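Glutathione S-transferase (Burkholderia xenovorans, PDB 2DSA) probably acts as a glutathione transferase, a bacterial enzyme that binds glutathione and reductively dechlorinates metabolites of polychlorinated biphenyls. Local coordinates at residues Lys80-Ala85 and Asp149-Ala154; Tyr92-Trp97 and Tyr145-Gln150. All coordinates share one frame; numbering follows the deposited sequence.

Interaction 1: residues Lys80-Ala85 and Asp149-Ala154; sequences KQLAPA and DQLSVA
V153 and L82 meet at the N-capping box of helix 153-163, the Ser-x-x-Asp start that recurs in glutathione transferases, against the linker between the thioredoxin-like domain and the helical domain. The example illustrates how a helix N-terminus, whose first N-H groups lack partners within the helix, is served from outside. S152 is the N-cap, and its backbone N donates to the carboxylate of D155, as the box requires. The bond of S152 OG, held between the backbone N and the carbonyl carbon (chi1 75°), goes to A154 N at 3.3 Å. The neighbouring N-H is taken by the linker: V153 N donates to L82 O over 2.8 Å, in the carbonyl plane and at 151° at the hydrogen. The positive end of the helix dipole would be expected to strengthen this bond. Both methyls of V153 lie on one side of L82 O, each 3.7 Å away, and on the other side of the bond S152 CA comes to 3.2 Å from the same oxygen.

Apolar contacts continue from here. L82 and L151 run alongside each other in the same direction, touching through CD2 to CD2 at 4.0 Å, and the L82 side chain also reaches helix 12-21 and A74 of helix 66-76, which places this end of the linker between the two domains. At the exposed edge the chemistry changes to two glutamines, Q81 extended beyond CG and Q150 kinked at its second torsion, nearly perpendicular to one another with their amide planes 42° apart. They pack without a hydrogen bond between them: Q150 CG rests 3.8 Å from Q81 O, and the two OE1 atoms of Q81 and Q150 come no closer than 3.9 Å.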
loop_
_atom_site.group_PDB
_atom_site.type_symbol
_atom_site.label_atom_id
_atom_site.label_comp_id
_atom_site.label_asym_id
_atom_site.label_seq_id
_atom_site.Cartn_x
_atom_site.Cartn_y
_atom_site.Cartn_z
ATOM N N LYS A 80 -4.817 -21.040 -11.069
ATOM C CA LYS A 80 -4.190 -20.117 -12.005
ATOM C C LYS A 80 -2.886 -19.492 -11.495
ATOM O O LYS A 80 -2.124 -18.927 -12.286
ATOM C CB LYS A 80 -5.210 -19.106 -12.526
ATOM C CG LYS A 80 -6.055 -19.733 -13.646
ATOM C CD LYS A 80 -7.209 -18.885 -14.098
ATOM C CE LYS A 80 -8.051 -19.644 -15.123
ATOM N NZ LYS A 80 -7.467 -19.607 -16.510
ATOM N N GLN A 81 -2.626 -19.620 -10.189
ATOM C CA GLN A 81 -1.381 -19.145 -9.558
ATOM C C GLN A 81 -1.114 -17.660 -9.808
ATOM O O GLN A 81 0.023 -17.250 -10.064
ATOM C CB GLN A 81 -0.183 -19.984 -10.017
ATOM C CG GLN A 81 -0.433 -21.481 -9.970
ATOM C CD GLN A 81 0.725 -22.265 -10.518
ATOM O OE1 GLN A 81 0.735 -22.641 -11.696
ATOM N NE2 GLN A 81 1.723 -22.508 -9.673
ATOM N N LEU A 82 -2.173 -16.864 -9.741
ATOM C CA LEU A 82 -2.053 -15.421 -9.838
ATOM C C LEU A 82 -1.451 -14.769 -8.586
ATOM O O LEU A 82 -1.095 -13.589 -8.609
ATOM C CB LEU A 82 -3.401 -14.794 -10.193
ATOM C CG LEU A 82 -3.900 -15.176 -11.589
ATOM C CD1 LEU A 82 -5.324 -14.687 -11.793
ATOM C CD2 LEU A 82 -2.944 -14.687 -12.695
ATOM N N ALA A 83 -1.369 -15.529 -7.497
ATOM C CA ALA A 83 -0.654 -15.117 -6.282
ATOM C C ALA A 83 -0.095 -16.376 -5.648
ATOM O O ALA A 83 -0.717 -17.427 -5.755
ATOM C CB ALA A 83 -1.587 -14.427 -5.312
ATOM N N PRO A 84 1.069 -16.282 -4.970
ATOM C CA PRO A 84 1.482 -17.419 -4.134
ATOM C C PRO A 84 0.470 -17.677 -3.022
ATOM O O PRO A 84 -0.274 -16.757 -2.610
ATOM C CB PRO A 84 2.813 -16.948 -3.520
ATOM C CG PRO A 84 3.297 -15.854 -4.433
ATOM C CD PRO A 84 2.057 -15.183 -4.941
ATOM N N ALA A 85 0.455 -18.918 -2.539
ATOM C CA ALA A 85 -0.446 -19.354 -1.476
ATOM C C ALA A 85 -0.262 -18.572 -0.185
ATOM O O ALA A 85 0.869 -18.336 0.284
ATOM C CB ALA A 85 -0.287 -20.853 -1.216
ATOM N N ASP A 149 9.697 -16.412 -12.298
ATOM C CA ASP A 149 9.200 -16.964 -13.566
ATOM C C ASP A 149 7.679 -16.968 -13.672
ATOM O O ASP A 149 7.127 -17.149 -14.761
ATOM C CB ASP A 149 9.749 -18.379 -13.793
ATOM C CG ASP A 149 11.266 -18.395 -13.932
ATOM O OD1 ASP A 149 11.782 -17.768 -14.896
ATOM O OD2 ASP A 149 11.935 -19.010 -13.065
ATOM N N GLN A 150 7.003 -16.769 -12.543
ATOM C CA GLN A 150 5.548 -16.802 -12.522
ATOM C C GLN A 150 4.937 -15.404 -12.506
ATOM O O GLN A 150 5.227 -14.601 -11.617
ATOM C CB GLN A 150 5.032 -17.614 -11.321
ATOM C CG GLN A 150 3.507 -17.852 -11.335
ATOM C CD GLN A 150 3.093 -18.995 -12.258
ATOM O OE1 GLN A 150 3.662 -20.089 -12.191
ATOM N NE2 GLN A 150 2.090 -18.751 -13.113
ATOM N N LEU A 151 4.073 -15.139 -13.480
ATOM C CA LEU A 151 3.253 -13.931 -13.458
ATOM C C LEU A 151 2.316 -13.915 -12.241
ATOM O O LEU A 151 1.643 -14.906 -11.938
ATOM C CB LEU A 151 2.455 -13.765 -14.756
ATOM C CG LEU A 151 1.559 -12.517 -14.786
ATOM C CD1 LEU A 151 1.829 -11.660 -16.014
ATOM C CD2 LEU A 151 0.082 -12.872 -14.664
ATOM N N SER A 152 2.277 -12.776 -11.562
ATOM C CA SER A 152 1.352 -12.578 -10.460
ATOM C C SER A 152 0.527 -11.280 -10.622
ATOM O O SER A 152 0.753 -10.492 -11.550
ATOM C CB SER A 152 2.121 -12.583 -9.145
ATOM O OG SER A 152 2.821 -11.363 -8.978
ATOM N N VAL A 153 -0.428 -11.065 -9.722
ATOM C CA VAL A 153 -1.182 -9.808 -9.695
ATOM C C VAL A 153 -0.280 -8.541 -9.469
ATOM O O VAL A 153 -0.694 -7.430 -9.770
ATOM C CB VAL A 153 -2.387 -9.856 -8.692
ATOM C CG1 VAL A 153 -3.480 -10.807 -9.180
ATOM C CG2 VAL A 153 -1.944 -10.254 -7.290
ATOM N N ALA A 154 0.931 -8.716 -8.940
ATOM C CA ALA A 154 1.888 -7.593 -8.794
ATOM C C ALA A 154 2.370 -7.079 -10.148
ATOM O O ALA A 154 2.515 -5.890 -10.346
ATOM C CB ALA A 154 3.081 -8.002 -7.936
#

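Interaction 2: residues Tyr92-Trp97 and Tyr145-Gln150; sequences YHLQQW and YLLGDQ
L147 projects from a type I turn, Y145 to G148, onto helix 89-109, where three side chains, H93, L94 and W97, receive its methyl groups. CB and CG form the stem, with CG anti to the carbonyl carbon (chi1 -58°), and the two methyl groups at its end part company. CD1, continuing the extended chain, reaches L94, 3.8 Å from its CB and 3.9 Å from its CD1; the two leucines are set crosswise. CD2 turns to the aromatic residues instead. It sits over one face of the H93 imidazole in a CH-pi contact, 3.8 Å from the centroid and 20° off the ring normal, nearest to ND1. That same H93 ND1 is hydrogen-bonded to E90, one turn earlier, which should limit rotation of the ring. L147 CD2 also meets W97 CD1 at 3.8 Å, approaching the indole obliquely.

The preceding residue takes the indole face: L146 CG lies over the five-membered ring of W97, 4.0 Å from its centroid. No hydrogen bond crosses the contact. L146 is further packed against helices 119-139 and 153-163, and L94 against V153 and A154, so the turn packs between helix 89-109 and helices 119-139 and 153-163, while Y92 of helix 89-109 faces the second subunit.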
loop_
_atom_site.group_PDB
_atom_site.type_symbol
_atom_site.label_atom_id
_atom_site.label_comp_id
_atom_site.label_asym_id
_atom_site.label_seq_id
_atom_site.Cartn_x
_atom_site.Cartn_y
_atom_site.Cartn_z
ATOM N N TYR A 92 3.941 -13.051 1.133
ATOM C CA TYR A 92 4.389 -11.782 1.782
ATOM C C TYR A 92 5.219 -10.930 0.835
ATOM O O TYR A 92 5.082 -9.708 0.780
ATOM C CB TYR A 92 5.119 -12.027 3.111
ATOM C CG TYR A 92 4.293 -12.861 4.065
ATOM C CD1 TYR A 92 4.575 -14.212 4.254
ATOM C CD2 TYR A 92 3.198 -12.315 4.733
ATOM C CE1 TYR A 92 3.802 -14.995 5.096
ATOM C CE2 TYR A 92 2.421 -13.090 5.585
ATOM C CZ TYR A 92 2.729 -14.431 5.756
ATOM O OH TYR A 92 1.970 -15.210 6.591
ATOM N N HIS A 93 6.059 -11.604 0.067
ATOM C CA HIS A 93 6.829 -10.984 -0.988
ATOM C C HIS A 93 5.932 -10.325 -2.078
ATOM O O HIS A 93 6.245 -9.241 -2.572
ATOM C CB HIS A 93 7.799 -12.023 -1.568
ATOM C CG HIS A 93 8.904 -11.438 -2.393
ATOM N ND1 HIS A 93 9.640 -12.190 -3.290
ATOM C CD2 HIS A 93 9.398 -10.179 -2.466
ATOM C CE1 HIS A 93 10.535 -11.419 -3.878
ATOM N NE2 HIS A 93 10.408 -10.193 -3.398
ATOM N N LEU A 94 4.817 -10.967 -2.434
ATOM C CA LEU A 94 3.811 -10.322 -3.292
ATOM C C LEU A 94 3.222 -9.033 -2.653
ATOM O O LEU A 94 3.042 -8.012 -3.338
ATOM C CB LEU A 94 2.675 -11.304 -3.634
ATOM C CG LEU A 94 1.486 -10.726 -4.414
ATOM C CD1 LEU A 94 1.803 -10.730 -5.873
ATOM C CD2 LEU A 94 0.205 -11.524 -4.181
ATOM N N GLN A 95 2.913 -9.096 -1.360
ATOM C CA GLN A 95 2.336 -7.962 -0.634
ATOM C C GLN A 95 3.317 -6.797 -0.515
ATOM O O GLN A 95 2.910 -5.621 -0.517
ATOM C CB GLN A 95 1.869 -8.407 0.761
ATOM C CG GLN A 95 0.747 -9.421 0.658
ATOM C CD GLN A 95 0.463 -10.167 1.929
ATOM O OE1 GLN A 95 1.277 -10.208 2.866
ATOM N NE2 GLN A 95 -0.696 -10.798 1.962
ATOM N N GLN A 96 4.597 -7.146 -0.372
ATOM C CA GLN A 96 5.692 -6.186 -0.449
ATOM C C GLN A 96 5.647 -5.472 -1.788
ATOM O O GLN A 96 5.568 -4.257 -1.826
ATOM C CB GLN A 96 7.040 -6.907 -0.280
ATOM C CG GLN A 96 8.254 -6.015 -0.562
ATOM C CD GLN A 96 9.551 -6.813 -0.641
ATOM O OE1 GLN A 96 10.246 -6.782 -1.659
ATOM N NE2 GLN A 96 9.842 -7.579 0.403
ATOM N N TRP A 97 5.678 -6.235 -2.886
ATOM C CA TRP A 97 5.627 -5.641 -4.215
ATOM C C TRP A 97 4.364 -4.842 -4.474
ATOM O O TRP A 97 4.447 -3.732 -5.030
ATOM C CB TRP A 97 5.914 -6.653 -5.322
ATOM C CG TRP A 97 7.387 -6.802 -5.541
ATOM C CD1 TRP A 97 8.152 -7.906 -5.269
ATOM C CD2 TRP A 97 8.293 -5.790 -6.018
ATOM N NE1 TRP A 97 9.469 -7.647 -5.572
ATOM C CE2 TRP A 97 9.586 -6.358 -6.026
ATOM C CE3 TRP A 97 8.131 -4.466 -6.464
ATOM C CZ2 TRP A 97 10.724 -5.646 -6.456
ATOM C CZ3 TRP A 97 9.260 -3.757 -6.902
ATOM C CH2 TRP A 97 10.539 -4.352 -6.887
ATOM N N TYR A 145 9.322 -11.670 -14.416
ATOM C CA TYR A 145 8.301 -11.094 -13.545
ATOM C C TYR A 145 8.870 -10.758 -12.172
ATOM O O TYR A 145 9.988 -11.164 -11.849
ATOM C CB TYR A 145 7.097 -12.042 -13.437
ATOM C CG TYR A 145 6.578 -12.446 -14.787
ATOM C CD1 TYR A 145 6.795 -13.730 -15.279
ATOM C CD2 TYR A 145 5.916 -11.529 -15.600
ATOM C CE1 TYR A 145 6.336 -14.099 -16.534
ATOM C CE2 TYR A 145 5.468 -11.887 -16.841
ATOM C CZ TYR A 145 5.685 -13.170 -17.302
ATOM O OH TYR A 145 5.230 -13.517 -18.545
ATOM N N LEU A 146 8.101 -9.989 -11.397
ATOM C CA LEU A 146 8.520 -9.463 -10.089
ATOM C C LEU A 146 8.900 -10.553 -9.071
ATOM O O LEU A 146 9.857 -10.392 -8.293
ATOM C CB LEU A 146 7.419 -8.555 -9.527
ATOM C CG LEU A 146 7.492 -7.013 -9.559
ATOM C CD1 LEU A 146 8.606 -6.428 -10.423
ATOM C CD2 LEU A 146 6.124 -6.359 -9.846
ATOM N N LEU A 147 8.158 -11.663 -9.098
ATOM C CA LEU A 147 8.402 -12.790 -8.196
ATOM C C LEU A 147 9.211 -13.924 -8.844
ATOM O O LEU A 147 9.427 -14.967 -8.222
ATOM C CB LEU A 147 7.080 -13.310 -7.600
ATOM C CG LEU A 147 6.246 -12.269 -6.810
ATOM C CD1 LEU A 147 5.010 -12.904 -6.181
ATOM C CD2 LEU A 147 7.055 -11.542 -5.752
ATOM N N GLY A 148 9.660 -13.716 -10.082
ATOM C CA GLY A 148 10.492 -14.708 -10.777
ATOM C C GLY A 148 9.947 -15.114 -12.129
ATOM O O GLY A 148 9.742 -14.263 -12.995
ATOM N N ASP A 149 9.697 -16.412 -12.298
ATOM C CA ASP A 149 9.200 -16.964 -13.566
ATOM C C ASP A 149 7.679 -16.968 -13.672
ATOM O O ASP A 149 7.127 -17.149 -14.761
ATOM C CB ASP A 149 9.749 -18.379 -13.793
ATOM C CG ASP A 149 11.266 -18.395 -13.932
ATOM O OD1 ASP A 149 11.782 -17.768 -14.896
ATOM O OD2 ASP A 149 11.935 -19.010 -13.065
ATOM N N GLN A 150 7.003 -16.769 -12.543
ATOM C CA GLN A 150 5.548 -16.802 -12.522
ATOM C C GLN A 150 4.937 -15.404 -12.506
ATOM O O GLN A 150 5.227 -14.601 -11.617
ATOM C CB GLN A 150 5.032 -17.614 -11.321
ATOM C CG GLN A 150 3.507 -17.852 -11.335
ATOM C CD GLN A 150 3.093 -18.995 -12.258
ATOM O OE1 GLN A 150 3.662 -20.089 -12.191
ATOM N NE2 GLN A 150 2.090 -18.751 -13.113
#

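Overall arrangement
Both contacts dock parts of the segment leading into helix 153-163, with centres 8 Å apart. Their residue ranges overlap at D149-Q150, of which only Q150, in interaction 1, makes a contact. Interaction 2 rests on apolar and CH-pi contacts, with no hydrogen bond across it, and belongs inside the helical domain. Interaction 1 is mixed: its leucine and valine side is buried, its glutamine rim is exposed, and a backbone hydrogen bond joins the interdomain linker to the helix start. L94 bridges the two, its CD2 packing on A83 CB at 3.6 Å and its CD1 on A154 CB at 3.7 Å. Thus consecutive parts of one loop pack first against helix 89-109 and then against the linker preceding it.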